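Local structure of dehydroquinate synthase (1UJN) at residues 173-176 against 177-181; 207-210 against 211-214; 314-317 against 318-321. The protein probably converts 3-deoxy-D-arabino-heptulosonate 7-phosphate to 3-dehydroquinate and phosphate, the second step of chorismate biosynthesis, using NAD and a divalent zinc or cobalt ion. All blocks are in the same frame, centred on the assembly; numbering follows the deposited sequence.

How the contacts relate
Followed from the N terminus, the three contacts come one after another; none encloses or crosses another, and each is made within one continuous run of chain, which only contact 3 reverses. Contact 1 forms the last turns of helix 164-181, and contact 2 lies in the next helix, 199-216. The two helices pack together where Val209 CG1 meets Ala181 CB and His177 CB, so contacts 1 and 2 touch, with centres 10 Å apart. Contact 3, much later in the chain, closes the hairpin between strands 311-314 and 319-323. It meets the end of helix 164-181 through a probable hydrogen bond from Gly318 N to Leu179 O. Contacts 2 and 3 stay about 9 Å apart at their nearest atoms, with helix 164-181 touching both.

Contact 1 of 3, residues 173-176 against 177-181; sequences EAFK and HGLIA
The imidazole of His177 lies with one face over the carbonyl oxygen of Glu173, which sits 3.3 Å above the ring plane and toward its rim. The same oxygen accepts the backbone N-H of His177, so the ring folds back over the helical bond made by its own residue. On another side of this turn, Phe175 CE2 approaches Leu179 CD1 at 3.6 Å. Phe175 CG lies anti to the backbone N (chi1 -177°), beside the carbonyl carbon, which swings the ring toward the next turn. Ile180 runs beside Lys176 in the same direction, its CG1 3.2 Å from Lys176 O.

Around these contacts lies a polar network. Lys176 bends at chi3 (67°), and its NZ forms a salt bridge with Glu173 OE2 at 3.1 Å, approaching from above the carboxylate plane. A water accepts from Lys176 NZ at 2.8 Å and is also hydrogen-bonded to His177 NE2 at 2.9 Å. Leu227 O takes a further bond from the ammonium group, while Ala206 O, on helix 199-216, pairs with His177 ND1 and fixes the ring's rotation. Helix bonds from Gly178 N to Ala174 O, Leu179 N to Phe175 O and Ile180 N to Lys176 O continue the i to i+4 pattern. Glu173 belongs to the predicted zinc site of dehydroquinate synthases with His231 and His247, and Lys176 and His177 stand around it as a second shell.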
loop_
_atom_site.group_PDB
_atom_site.type_symbol
_atom_site.label_atom_id
_atom_site.label_comp_id
_atom_site.label_asym_id
_atom_site.label_seq_id
_atom_site.Cartn_x
_atom_site.Cartn_y
_atom_site.Cartn_z
ATOM N N GLU A 173 -15.044 -6.258 22.781
ATOM C CA GLU A 173 -15.051 -6.640 21.378
ATOM C C GLU A 173 -15.440 -8.112 21.234
ATOM O O GLU A 173 -16.133 -8.491 20.288
ATOM C CB GLU A 173 -13.668 -6.409 20.769
ATOM C CG GLU A 173 -13.691 -5.811 19.369
ATOM C CD GLU A 173 -14.194 -4.374 19.351
ATOM O OE1 GLU A 173 -13.360 -3.445 19.394
ATOM O OE2 GLU A 173 -15.423 -4.172 19.301
ATOM N N ALA A 174 -14.985 -8.939 22.173
ATOM C CA ALA A 174 -15.301 -10.366 22.154
ATOM C C ALA A 174 -16.805 -10.519 22.394
ATOM O O ALA A 174 -17.481 -11.324 21.746
ATOM C CB ALA A 174 -14.514 -11.089 23.244
ATOM N N PHE A 175 -17.312 -9.732 23.335
ATOM C CA PHE A 175 -18.725 -9.726 23.690
ATOM C C PHE A 175 -19.526 -9.399 22.434
ATOM O O PHE A 175 -20.560 -10.008 22.160
ATOM C CB PHE A 175 -18.973 -8.656 24.756
ATOM C CG PHE A 175 -20.389 -8.602 25.253
ATOM C CD1 PHE A 175 -20.753 -9.256 26.426
ATOM C CD2 PHE A 175 -21.356 -7.892 24.552
ATOM C CE1 PHE A 175 -22.065 -9.203 26.900
ATOM C CE2 PHE A 175 -22.674 -7.830 25.016
ATOM C CZ PHE A 175 -23.026 -8.488 26.192
ATOM N N LYS A 176 -19.037 -8.422 21.679
ATOM C CA LYS A 176 -19.683 -8.004 20.440
ATOM C C LYS A 176 -19.770 -9.188 19.468
ATOM O O LYS A 176 -20.813 -9.410 18.839
ATOM C CB LYS A 176 -18.889 -6.865 19.807
ATOM C CG LYS A 176 -19.535 -6.253 18.572
ATOM C CD LYS A 176 -18.571 -5.302 17.873
ATOM C CE LYS A 176 -17.387 -6.065 17.284
ATOM N NZ LYS A 176 -16.480 -5.172 16.510
ATOM N N HIS A 177 -18.677 -9.944 19.344
ATOM C CA HIS A 177 -18.667 -11.113 18.460
ATOM C C HIS A 177 -19.718 -12.113 18.936
ATOM O O HIS A 177 -20.327 -12.822 18.129
ATOM C CB HIS A 177 -17.300 -11.809 18.466
ATOM C CG HIS A 177 -16.192 -10.987 17.891
ATOM N ND1 HIS A 177 -14.863 -11.337 18.012
ATOM C CD2 HIS A 177 -16.213 -9.823 17.198
ATOM C CE1 HIS A 177 -14.115 -10.426 17.416
ATOM N NE2 HIS A 177 -14.908 -9.497 16.915
ATOM N N GLY A 178 -19.911 -12.169 20.251
ATOM C CA GLY A 178 -20.892 -13.075 20.824
ATOM C C GLY A 178 -22.285 -12.744 20.323
ATOM O O GLY A 178 -23.051 -13.636 19.942
ATOM N N LEU A 179 -22.614 -11.457 20.317
ATOM C CA LEU A 179 -23.918 -11.011 19.849
ATOM C C LEU A 179 -24.064 -11.252 18.346
ATOM O O LEU A 179 -25.139 -11.615 17.867
ATOM C CB LEU A 179 -24.105 -9.522 20.150
ATOM C CG LEU A 179 -24.176 -9.124 21.626
ATOM C CD1 LEU A 179 -24.263 -7.610 21.739
ATOM C CD2 LEU A 179 -25.387 -9.781 22.279
ATOM N N ILE A 180 -22.977 -11.052 17.607
ATOM C CA ILE A 180 -22.989 -11.239 16.161
ATOM C C ILE A 180 -23.157 -12.706 15.757
ATOM O O ILE A 180 -23.968 -13.030 14.887
ATOM C CB ILE A 180 -21.694 -10.695 15.523
ATOM C CG1 ILE A 180 -21.621 -9.176 15.706
ATOM C CG2 ILE A 180 -21.656 -11.038 14.042
ATOM C CD1 ILE A 180 -20.334 -8.556 15.201
ATOM N N ALA A 181 -22.399 -13.591 16.395
ATOM C CA ALA A 181 -22.458 -15.016 16.076
ATOM C C ALA A 181 -23.571 -15.774 16.800
ATOM O O ALA A 181 -24.017 -16.826 16.332
ATOM C CB ALA A 181 -21.112 -15.666 16.383
HETATM O O HOH W 1 -14.210 -6.790 16.236
#

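Contact 2 of 3, residues 207-210 against 211-214; sequences VAVK and VRVT
Thr214 has chi1 -64°, a setting that places OG1 beside its own backbone N and turns the hydroxyl back toward Lys210 O, to which it donates at 2.7 Å. Thr214 N donates to Lys210 O at 3.1 Å as well, and the two donors arrive from opposite faces of the carbonyl plane. Lys210 O is therefore gripped twice, and the threonine hydroxyl finds its acceptor within the helix.

Arg212 begins with CG anti to its carbonyl carbon (chi1 -69°) and bends at chi3, which folds the guanidinium back along the preceding turn. One face of that group lies over Val209 CA, and Arg212 NH2 comes within 3.8 Å of Val209 CG2. Between the valines the packing is looser: Val207 CG1 meets Val211 CG2 at 4.2 Å, and Val209 CG1 meets Val213 CG2 at 4.3 Å.

Lys210 stretches out nearly straight instead, and its NZ pairs with Asp125 in a salt bridge and with Val128 O in a hydrogen bond. The result is a largely buried helix with i, i+4 valine pairs and a threonine hydroxyl bonded one turn back, packed through Val207 and Val211 on strand 2-6 of the seven-stranded sheet and through Val209 on helix 164-181 of the helical domain.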
loop_
_atom_site.group_PDB
_atom_site.type_symbol
_atom_site.label_atom_id
_atom_site.label_comp_id
_atom_site.label_asym_id
_atom_site.label_seq_id
_atom_site.Cartn_x
_atom_site.Cartn_y
_atom_site.Cartn_z
ATOM N N VAL A 207 -11.599 -14.921 18.666
ATOM C CA VAL A 207 -10.931 -14.753 17.379
ATOM C C VAL A 207 -11.596 -15.603 16.305
ATOM O O VAL A 207 -11.780 -15.161 15.172
ATOM C CB VAL A 207 -9.439 -15.149 17.457
ATOM C CG1 VAL A 207 -8.783 -14.947 16.095
ATOM C CG2 VAL A 207 -8.728 -14.309 18.515
ATOM N N ALA A 208 -11.970 -16.823 16.674
ATOM C CA ALA A 208 -12.606 -17.740 15.734
ATOM C C ALA A 208 -13.871 -17.146 15.117
ATOM O O ALA A 208 -14.180 -17.408 13.955
ATOM C CB ALA A 208 -12.921 -19.058 16.431
ATOM N N VAL A 209 -14.602 -16.340 15.884
ATOM C CA VAL A 209 -15.818 -15.732 15.357
ATOM C C VAL A 209 -15.519 -14.707 14.264
ATOM O O VAL A 209 -16.201 -14.673 13.238
ATOM C CB VAL A 209 -16.651 -15.052 16.469
ATOM C CG1 VAL A 209 -17.856 -14.341 15.858
ATOM C CG2 VAL A 209 -17.112 -16.090 17.471
ATOM N N LYS A 210 -14.501 -13.871 14.472
ATOM C CA LYS A 210 -14.172 -12.881 13.459
ATOM C C LYS A 210 -13.626 -13.573 12.221
ATOM O O LYS A 210 -13.827 -13.106 11.104
ATOM C CB LYS A 210 -13.158 -11.848 13.975
ATOM C CG LYS A 210 -12.936 -10.721 12.972
ATOM C CD LYS A 210 -12.123 -9.555 13.521
ATOM C CE LYS A 210 -12.025 -8.453 12.470
ATOM N NZ LYS A 210 -11.180 -7.288 12.884
ATOM N N VAL A 211 -12.933 -14.691 12.409
ATOM C CA VAL A 211 -12.405 -15.419 11.263
ATOM C C VAL A 211 -13.553 -15.888 10.365
ATOM O O VAL A 211 -13.525 -15.679 9.152
ATOM C CB VAL A 211 -11.575 -16.650 11.694
ATOM C CG1 VAL A 211 -11.257 -17.514 10.476
ATOM C CG2 VAL A 211 -10.270 -16.197 12.356
ATOM N N ARG A 212 -14.564 -16.511 10.962
ATOM C CA ARG A 212 -15.707 -17.020 10.201
ATOM C C ARG A 212 -16.465 -15.939 9.442
ATOM O O ARG A 212 -16.685 -16.051 8.232
ATOM C CB ARG A 212 -16.687 -17.746 11.123
ATOM C CG ARG A 212 -16.174 -19.059 11.680
ATOM C CD ARG A 212 -17.338 -19.972 12.050
ATOM N NE ARG A 212 -18.222 -19.366 13.042
ATOM C CZ ARG A 212 -17.907 -19.194 14.322
ATOM N NH1 ARG A 212 -16.723 -19.582 14.777
ATOM N NH2 ARG A 212 -18.778 -18.630 15.149
ATOM N N VAL A 213 -16.880 -14.902 10.159
ATOM C CA VAL A 213 -17.622 -13.804 9.552
ATOM C C VAL A 213 -16.854 -13.171 8.393
ATOM O O VAL A 213 -17.427 -12.850 7.351
ATOM C CB VAL A 213 -17.921 -12.712 10.590
ATOM C CG1 VAL A 213 -18.668 -11.569 9.935
ATOM C CG2 VAL A 213 -18.727 -13.299 11.737
ATOM N N THR A 214 -15.551 -13.002 8.586
ATOM C CA THR A 214 -14.694 -12.400 7.579
ATOM C C THR A 214 -14.561 -13.219 6.301
ATOM O O THR A 214 -14.565 -12.664 5.202
ATOM C CB THR A 214 -13.292 -12.144 8.155
ATOM O OG1 THR A 214 -13.388 -11.179 9.211
ATOM C CG2 THR A 214 -12.353 -11.625 7.076
#

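Contact 3 of 3, residues 314-317 against 318-321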
loop_
_atom_site.group_PDB
_atom_site.type_symbol
_atom_site.label_atom_id
_atom_site.label_comp_id
_atom_site.label_asym_id
_atom_site.label_seq_id
_atom_site.Cartn_x
_atom_site.Cartn_y
_atom_site.Cartn_z
ATOM N N PRO A 314 -29.327 -5.606 16.526
ATOM C CA PRO A 314 -29.376 -6.991 17.001
ATOM C C PRO A 314 -30.790 -7.329 17.476
ATOM O O PRO A 314 -31.243 -6.821 18.500
ATOM C CB PRO A 314 -28.371 -6.986 18.143
ATOM C CG PRO A 314 -28.617 -5.640 18.762
ATOM C CD PRO A 314 -28.744 -4.720 17.554
ATOM N N LEU A 315 -31.488 -8.177 16.726
ATOM C CA LEU A 315 -32.847 -8.567 17.098
ATOM C C LEU A 315 -32.806 -9.756 18.048
ATOM O O LEU A 315 -33.732 -9.983 18.830
ATOM C CB LEU A 315 -33.656 -8.911 15.845
ATOM C CG LEU A 315 -33.801 -7.766 14.834
ATOM C CD1 LEU A 315 -34.590 -8.244 13.626
ATOM C CD2 LEU A 315 -34.497 -6.580 15.484
ATOM N N ALA A 316 -31.712 -10.505 17.976
ATOM C CA ALA A 316 -31.495 -11.671 18.824
ATOM C C ALA A 316 -30.055 -12.095 18.593
ATOM O O ALA A 316 -29.488 -11.817 17.538
ATOM C CB ALA A 316 -32.444 -12.800 18.430
ATOM N N PRO A 317 -29.433 -12.755 19.582
ATOM C CA PRO A 317 -28.044 -13.176 19.379
ATOM C C PRO A 317 -27.939 -13.996 18.094
ATOM O O PRO A 317 -28.659 -14.978 17.921
ATOM C CB PRO A 317 -27.753 -14.006 20.628
ATOM C CG PRO A 317 -28.611 -13.347 21.670
ATOM C CD PRO A 317 -29.909 -13.128 20.925
ATOM N N GLY A 318 -27.058 -13.580 17.189
ATOM C CA GLY A 318 -26.896 -14.296 15.937
ATOM C C GLY A 318 -27.885 -13.859 14.871
ATOM O O GLY A 318 -27.754 -14.223 13.700
ATOM N N ARG A 319 -28.885 -13.080 15.269
ATOM C CA ARG A 319 -29.884 -12.601 14.320
ATOM C C ARG A 319 -29.919 -11.077 14.311
ATOM O O ARG A 319 -30.602 -10.450 15.125
ATOM C CB ARG A 319 -31.265 -13.160 14.675
ATOM C CG ARG A 319 -32.317 -12.925 13.600
ATOM C CD ARG A 319 -33.534 -13.814 13.822
ATOM N NE ARG A 319 -34.280 -13.460 15.025
ATOM C CZ ARG A 319 -34.995 -12.349 15.162
ATOM N NH1 ARG A 319 -35.064 -11.475 14.165
ATOM N NH2 ARG A 319 -35.651 -12.115 16.290
ATOM N N LEU A 320 -29.174 -10.489 13.382
ATOM C CA LEU A 320 -29.103 -9.042 13.264
ATOM C C LEU A 320 -29.486 -8.548 11.875
ATOM O O LEU A 320 -29.464 -9.301 10.898
ATOM C CB LEU A 320 -27.687 -8.554 13.590
ATOM C CG LEU A 320 -27.142 -8.767 15.004
ATOM C CD1 LEU A 320 -26.884 -10.241 15.258
ATOM C CD2 LEU A 320 -25.857 -7.970 15.154
ATOM N N VAL A 321 -29.831 -7.271 11.795
ATOM C CA VAL A 321 -30.204 -6.660 10.530
ATOM C C VAL A 321 -29.501 -5.319 10.376
ATOM O O VAL A 321 -29.147 -4.672 11.362
ATOM C CB VAL A 321 -31.731 -6.436 10.438
ATOM C CG1 VAL A 321 -32.452 -7.770 10.493
ATOM C CG2 VAL A 321 -32.196 -5.529 11.573
#
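Arg319 leans across the bend of the hairpin onto Leu315 and Ala316. Its CB lies 3.6 Å from Ala316 O and also near Ala316 CB. With CG anti to the backbone N (chi1 -169°) and a bend at chi3, the chain turns back over the opposite arm of the hairpin. NE passes the methyl of Ala316, CZ of Arg319 comes 3.8 Å from Leu315 CB, and Arg319 NH1 reaches Leu315 CD1 at 3.3 Å. NH2 sits by Ala316 CB and Leu315 CB, and one face of the guanidinium lies over Leu315 C. Leu315 CD1 goes on to meet Val321 CG1, the two side chains crossing at about a right angle.

Beneath this layer the backbone forms a classic beta bulge. Arg319 O accepts two N-H groups, Leu315 N at 2.9 Å and Ala316 N at 3.1 Å, whereas Arg319 N donates to Ala316 O at 2.7 Å, closing a type II turn through Pro317 and Gly318. The backbone angles of Gly318 (86°/-11°) would drive a beta carbon into Pro317 O, which explains the glycine at this corner. On the other face of the hairpin, Leu320 CG packs on Pro314 CB at 3.8 Å, and Pro314 also touches Leu229 and Leu270.

Apart from the backbone bonds the two segments meet by van der Waals packing, in which the charged guanidinium lies flat over Leu315 and beside the Ala316 methyl. Sharing Arg319 O between two bent N-H bonds sets the bulge, while the shorter bond from Arg319 N to Ala316 O closes the turn.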